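Local atomic coordinates of NAD-dependent epimerase/dehydratase (Methylobacillus flagellatus KT, PDB entry 3GPI), a protein that is of unknown function but probably binds NAD(H) in a Rossmann fold, as in NAD-dependent epimerases and dehydratases. Residues T171-N183 with A234-K248. Sequence-based numbering, arbitrary orientation.
Sequences TPEQWPARNAWTN and AYPAGATPPVQGNKK. With EDO (1,2-ethanediol), chain C.
Pro172 rests its ring against Tyr235, CG to CB 3.9 Å, where a 3-10 turn and the loop leading into strand 181-186, part of the Rossmann sheet, meet the long loop from helix 220-230 to strand 248-249. Trp175 continues this apolar end, its CH2 lying over one face of the Tyr235 ring in an oblique pairing; Tyr235 OH is hydrogen-bonded to Asp229 OD1. Farther along, the guanidinium of Arg178 is laid flat on Gly245, whose CA sits 3.6 Å from CZ and over the centre of the group, while NH2 forms a salt bridge with Glu116.

Asn179 is gripped at several points. With CG anti to the backbone N (chi1 -172°), its amide reaches the opposing chain, and ND2 donates in its own plane to Pro241 O at 2.9 Å; a water also links ND2 to Thr240 OG1. OD1 accepts from His221 N, which fixes the amide flip. The backbones are tied by hydrogen bonds from Gln244 N to Asn179 O, 3.0 Å, and from Trp181 N to Gly245 O.

The indole of Trp181 is approached from two sides. Lys248 CD lies 3.6 Å from the six-membered ring centroid, only 5° off its normal, a CH-pi contact, and Val243 CG1 comes from the other side, toward the rim, 3.6 Å from CE2; NE1 is hydrogen-bonded to Glu118 OE1. Beyond it, Asn246 ND2 donates to Trp181 O. The pairing finishes at Asn183, whose ND2 meets Lys247 O at 2.9 Å with an N-H...O angle of 169°.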
# COMPACT_ATOMS: atom_id res chain seq x y z
N THR A 171 -9.21 1.07 -24.30
CA THR A 171 -9.60 2.30 -24.99
C THR A 171 -8.40 3.22 -25.35
O THR A 171 -8.19 4.25 -24.71
CB THR A 171 -10.66 3.06 -24.18
OG1 THR A 171 -10.12 3.38 -22.89
CG2 THR A 171 -11.95 2.23 -24.05
N PRO A 172 -7.63 2.88 -26.41
CA PRO A 172 -6.42 3.64 -26.73
C PRO A 172 -6.64 5.11 -27.06
O PRO A 172 -5.75 5.92 -26.83
CB PRO A 172 -5.82 2.89 -27.94
CG PRO A 172 -6.40 1.55 -27.89
CD PRO A 172 -7.78 1.72 -27.31
N GLU A 173 -7.84 5.49 -27.51
CA GLU A 173 -8.12 6.92 -27.67
C GLU A 173 -8.11 7.72 -26.35
O GLU A 173 -7.94 8.94 -26.36
CB GLU A 173 -9.44 7.14 -28.45
N GLN A 174 -8.22 7.03 -25.22
CA GLN A 174 -8.22 7.69 -23.91
C GLN A 174 -6.88 7.59 -23.18
O GLN A 174 -6.79 7.92 -22.00
CB GLN A 174 -9.35 7.14 -23.01
CG GLN A 174 -10.74 7.25 -23.65
CD GLN A 174 -11.86 6.78 -22.74
OE1 GLN A 174 -11.94 7.19 -21.57
NE2 GLN A 174 -12.76 5.97 -23.29
N TRP A 175 -5.85 7.09 -23.86
CA TRP A 175 -4.54 7.01 -23.23
C TRP A 175 -3.96 8.40 -22.97
O TRP A 175 -4.23 9.33 -23.73
CB TRP A 175 -3.59 6.12 -24.06
CG TRP A 175 -4.02 4.68 -24.12
CD1 TRP A 175 -5.07 4.11 -23.44
CD2 TRP A 175 -3.38 3.63 -24.85
NE1 TRP A 175 -5.13 2.77 -23.72
CE2 TRP A 175 -4.11 2.45 -24.58
CE3 TRP A 175 -2.27 3.58 -25.71
CZ2 TRP A 175 -3.76 1.21 -25.16
CZ3 TRP A 175 -1.92 2.34 -26.27
CH2 TRP A 175 -2.68 1.18 -26.00
N PRO A 176 -3.21 8.56 -21.87
CA PRO A 176 -2.71 9.92 -21.53
C PRO A 176 -1.71 10.42 -22.57
O PRO A 176 -1.06 9.63 -23.25
CB PRO A 176 -2.00 9.70 -20.18
CG PRO A 176 -1.60 8.23 -20.20
CD PRO A 176 -2.74 7.54 -20.91
N ALA A 177 -1.62 11.74 -22.75
CA ALA A 177 -0.67 12.28 -23.71
C ALA A 177 0.78 12.05 -23.25
O ALA A 177 1.65 11.77 -24.05
CB ALA A 177 -0.93 13.80 -23.92
N ARG A 178 1.01 12.21 -21.96
CA ARG A 178 2.35 12.12 -21.40
C ARG A 178 2.66 10.67 -21.05
O ARG A 178 1.84 10.00 -20.42
CB ARG A 178 2.43 12.95 -20.13
CG ARG A 178 3.83 13.19 -19.72
CD ARG A 178 3.93 13.04 -18.26
NE ARG A 178 4.71 14.10 -17.69
CZ ARG A 178 4.78 14.37 -16.39
NH1 ARG A 178 4.12 13.63 -15.49
NH2 ARG A 178 5.53 15.37 -15.99
N ASN A 179 3.85 10.22 -21.43
CA ASN A 179 4.28 8.83 -21.20
C ASN A 179 5.22 8.72 -20.00
O ASN A 179 6.42 8.55 -20.16
CB ASN A 179 4.93 8.31 -22.50
CG ASN A 179 5.24 6.86 -22.45
OD1 ASN A 179 4.67 6.13 -21.61
ND2 ASN A 179 6.10 6.38 -23.33
N ALA A 180 4.63 8.83 -18.81
CA ALA A 180 5.39 8.89 -17.56
C ALA A 180 5.70 7.50 -17.01
O ALA A 180 4.98 6.55 -17.27
CB ALA A 180 4.58 9.67 -16.56
N TRP A 181 6.76 7.41 -16.22
CA TRP A 181 7.04 6.19 -15.47
C TRP A 181 5.92 5.83 -14.51
O TRP A 181 5.28 6.69 -13.90
CB TRP A 181 8.33 6.37 -14.67
CG TRP A 181 9.52 6.40 -15.56
CD1 TRP A 181 10.17 7.53 -16.02
CD2 TRP A 181 10.16 5.29 -16.16
NE1 TRP A 181 11.21 7.16 -16.83
CE2 TRP A 181 11.23 5.79 -16.94
CE3 TRP A 181 9.97 3.89 -16.07
CZ2 TRP A 181 12.09 4.95 -17.67
CZ3 TRP A 181 10.83 3.05 -16.79
CH2 TRP A 181 11.88 3.59 -17.57
N THR A 182 5.66 4.52 -14.39
CA THR A 182 4.67 4.02 -13.45
C THR A 182 5.30 2.93 -12.59
O THR A 182 6.07 2.08 -13.11
CB THR A 182 3.39 3.49 -14.18
OG1 THR A 182 3.72 2.39 -15.05
CG2 THR A 182 2.71 4.60 -14.98
N ASN A 183 4.92 2.95 -11.32
CA ASN A 183 5.45 2.04 -10.29
C ASN A 183 4.25 1.39 -9.65
O ASN A 183 3.23 2.04 -9.40
CB ASN A 183 6.23 2.80 -9.25
CG ASN A 183 7.43 3.53 -9.83
OD1 ASN A 183 8.49 2.95 -10.01
ND2 ASN A 183 7.24 4.80 -10.14
N ALA A 234 -7.00 -3.09 -30.65
CA ALA A 234 -6.26 -2.47 -31.73
C ALA A 234 -5.76 -1.09 -31.41
O ALA A 234 -6.47 -0.29 -30.79
CB ALA A 234 -7.14 -2.43 -33.00
N TYR A 235 -4.54 -0.78 -31.86
CA TYR A 235 -4.05 0.61 -31.81
C TYR A 235 -3.02 0.72 -32.94
O TYR A 235 -2.56 -0.32 -33.46
CB TYR A 235 -3.43 0.95 -30.42
CG TYR A 235 -2.32 -0.00 -30.01
CD1 TYR A 235 -0.98 0.24 -30.38
CD2 TYR A 235 -2.61 -1.18 -29.30
CE1 TYR A 235 0.02 -0.64 -30.04
CE2 TYR A 235 -1.60 -2.07 -28.95
CZ TYR A 235 -0.27 -1.78 -29.33
OH TYR A 235 0.76 -2.63 -29.03
N PRO A 236 -2.63 1.94 -33.28
CA PRO A 236 -1.69 2.08 -34.43
C PRO A 236 -0.28 1.70 -34.02
O PRO A 236 0.22 2.11 -32.95
CB PRO A 236 -1.79 3.54 -34.82
CG PRO A 236 -2.70 4.20 -33.83
CD PRO A 236 -3.22 3.22 -32.85
N ALA A 237 0.35 0.91 -34.88
CA ALA A 237 1.78 0.58 -34.67
C ALA A 237 2.60 1.86 -34.74
O ALA A 237 2.23 2.80 -35.42
CB ALA A 237 2.24 -0.40 -35.71
N GLY A 238 3.73 1.89 -34.05
CA GLY A 238 4.57 3.06 -34.09
C GLY A 238 5.19 3.32 -32.74
O GLY A 238 4.90 2.65 -31.75
N ALA A 239 6.05 4.31 -32.71
CA ALA A 239 6.70 4.75 -31.47
C ALA A 239 5.67 5.19 -30.44
O ALA A 239 4.66 5.77 -30.77
CB ALA A 239 7.64 5.90 -31.77
N THR A 240 5.95 4.89 -29.17
CA THR A 240 5.22 5.54 -28.07
C THR A 240 5.69 6.98 -27.93
O THR A 240 6.73 7.37 -28.49
CB THR A 240 5.48 4.82 -26.75
OG1 THR A 240 6.89 4.75 -26.54
CG2 THR A 240 4.95 3.41 -26.77
N PRO A 241 4.95 7.81 -27.19
CA PRO A 241 5.45 9.15 -26.93
C PRO A 241 6.78 9.06 -26.16
O PRO A 241 7.05 8.05 -25.53
CB PRO A 241 4.35 9.77 -26.08
CG PRO A 241 3.13 8.92 -26.32
CD PRO A 241 3.66 7.55 -26.52
N PRO A 242 7.65 10.07 -26.27
CA PRO A 242 8.87 10.07 -25.48
C PRO A 242 8.60 9.79 -23.98
O PRO A 242 7.61 10.28 -23.39
CB PRO A 242 9.42 11.53 -25.69
CG PRO A 242 8.30 12.29 -26.23
CD PRO A 242 7.49 11.32 -27.03
N VAL A 243 9.48 8.98 -23.40
CA VAL A 243 9.35 8.59 -22.00
C VAL A 243 9.79 9.76 -21.14
O VAL A 243 10.96 10.19 -21.21
CB VAL A 243 10.20 7.36 -21.70
CG1 VAL A 243 10.15 7.01 -20.20
CG2 VAL A 243 9.74 6.18 -22.56
N GLN A 244 8.87 10.28 -20.34
CA GLN A 244 9.15 11.44 -19.51
C GLN A 244 8.07 11.62 -18.45
O GLN A 244 6.88 11.57 -18.74
CB GLN A 244 9.27 12.69 -20.40
CG GLN A 244 9.81 13.89 -19.66
CD GLN A 244 8.71 14.74 -19.08
OE1 GLN A 244 7.73 15.04 -19.77
NE2 GLN A 244 8.87 15.14 -17.82
N GLY A 245 8.49 11.78 -17.20
CA GLY A 245 7.57 12.08 -16.13
C GLY A 245 7.59 11.08 -14.97
O GLY A 245 7.98 9.92 -15.12
N ASN A 246 7.21 11.59 -13.80
CA ASN A 246 7.20 10.81 -12.57
C ASN A 246 8.62 10.34 -12.23
O ASN A 246 9.56 11.12 -12.43
CB ASN A 246 6.19 9.65 -12.63
CG ASN A 246 5.81 9.15 -11.25
OD1 ASN A 246 5.78 9.90 -10.26
ND2 ASN A 246 5.56 7.87 -11.17
N LYS A 247 8.83 9.10 -11.77
CA LYS A 247 10.18 8.64 -11.37
C LYS A 247 10.18 7.14 -11.33
O LYS A 247 9.12 6.54 -11.46
CB LYS A 247 10.57 9.17 -9.98
CG LYS A 247 9.68 8.63 -8.86
CD LYS A 247 8.58 9.55 -8.47
CE LYS A 247 7.53 8.76 -7.68
NZ LYS A 247 6.37 9.57 -7.35
N LYS A 248 11.36 6.56 -11.13
CA LYS A 248 11.47 5.11 -10.96
C LYS A 248 11.79 4.87 -9.52
O LYS A 248 12.61 5.56 -8.93
CB LYS A 248 12.58 4.53 -11.84
CG LYS A 248 12.30 4.71 -13.34
CD LYS A 248 13.46 4.24 -14.22
CE LYS A 248 14.65 5.20 -14.12
NZ LYS A 248 15.65 5.01 -15.23
C1 EDO C . 3.80 5.58 -10.52
O1 EDO C . 2.66 4.84 -10.89
C2 EDO C . 4.04 5.49 -9.05
O2 EDO C . 4.98 6.40 -8.57
O HOH W 1 7.50 3.90 -24.05
O HOH W 2 5.47 12.05 -23.13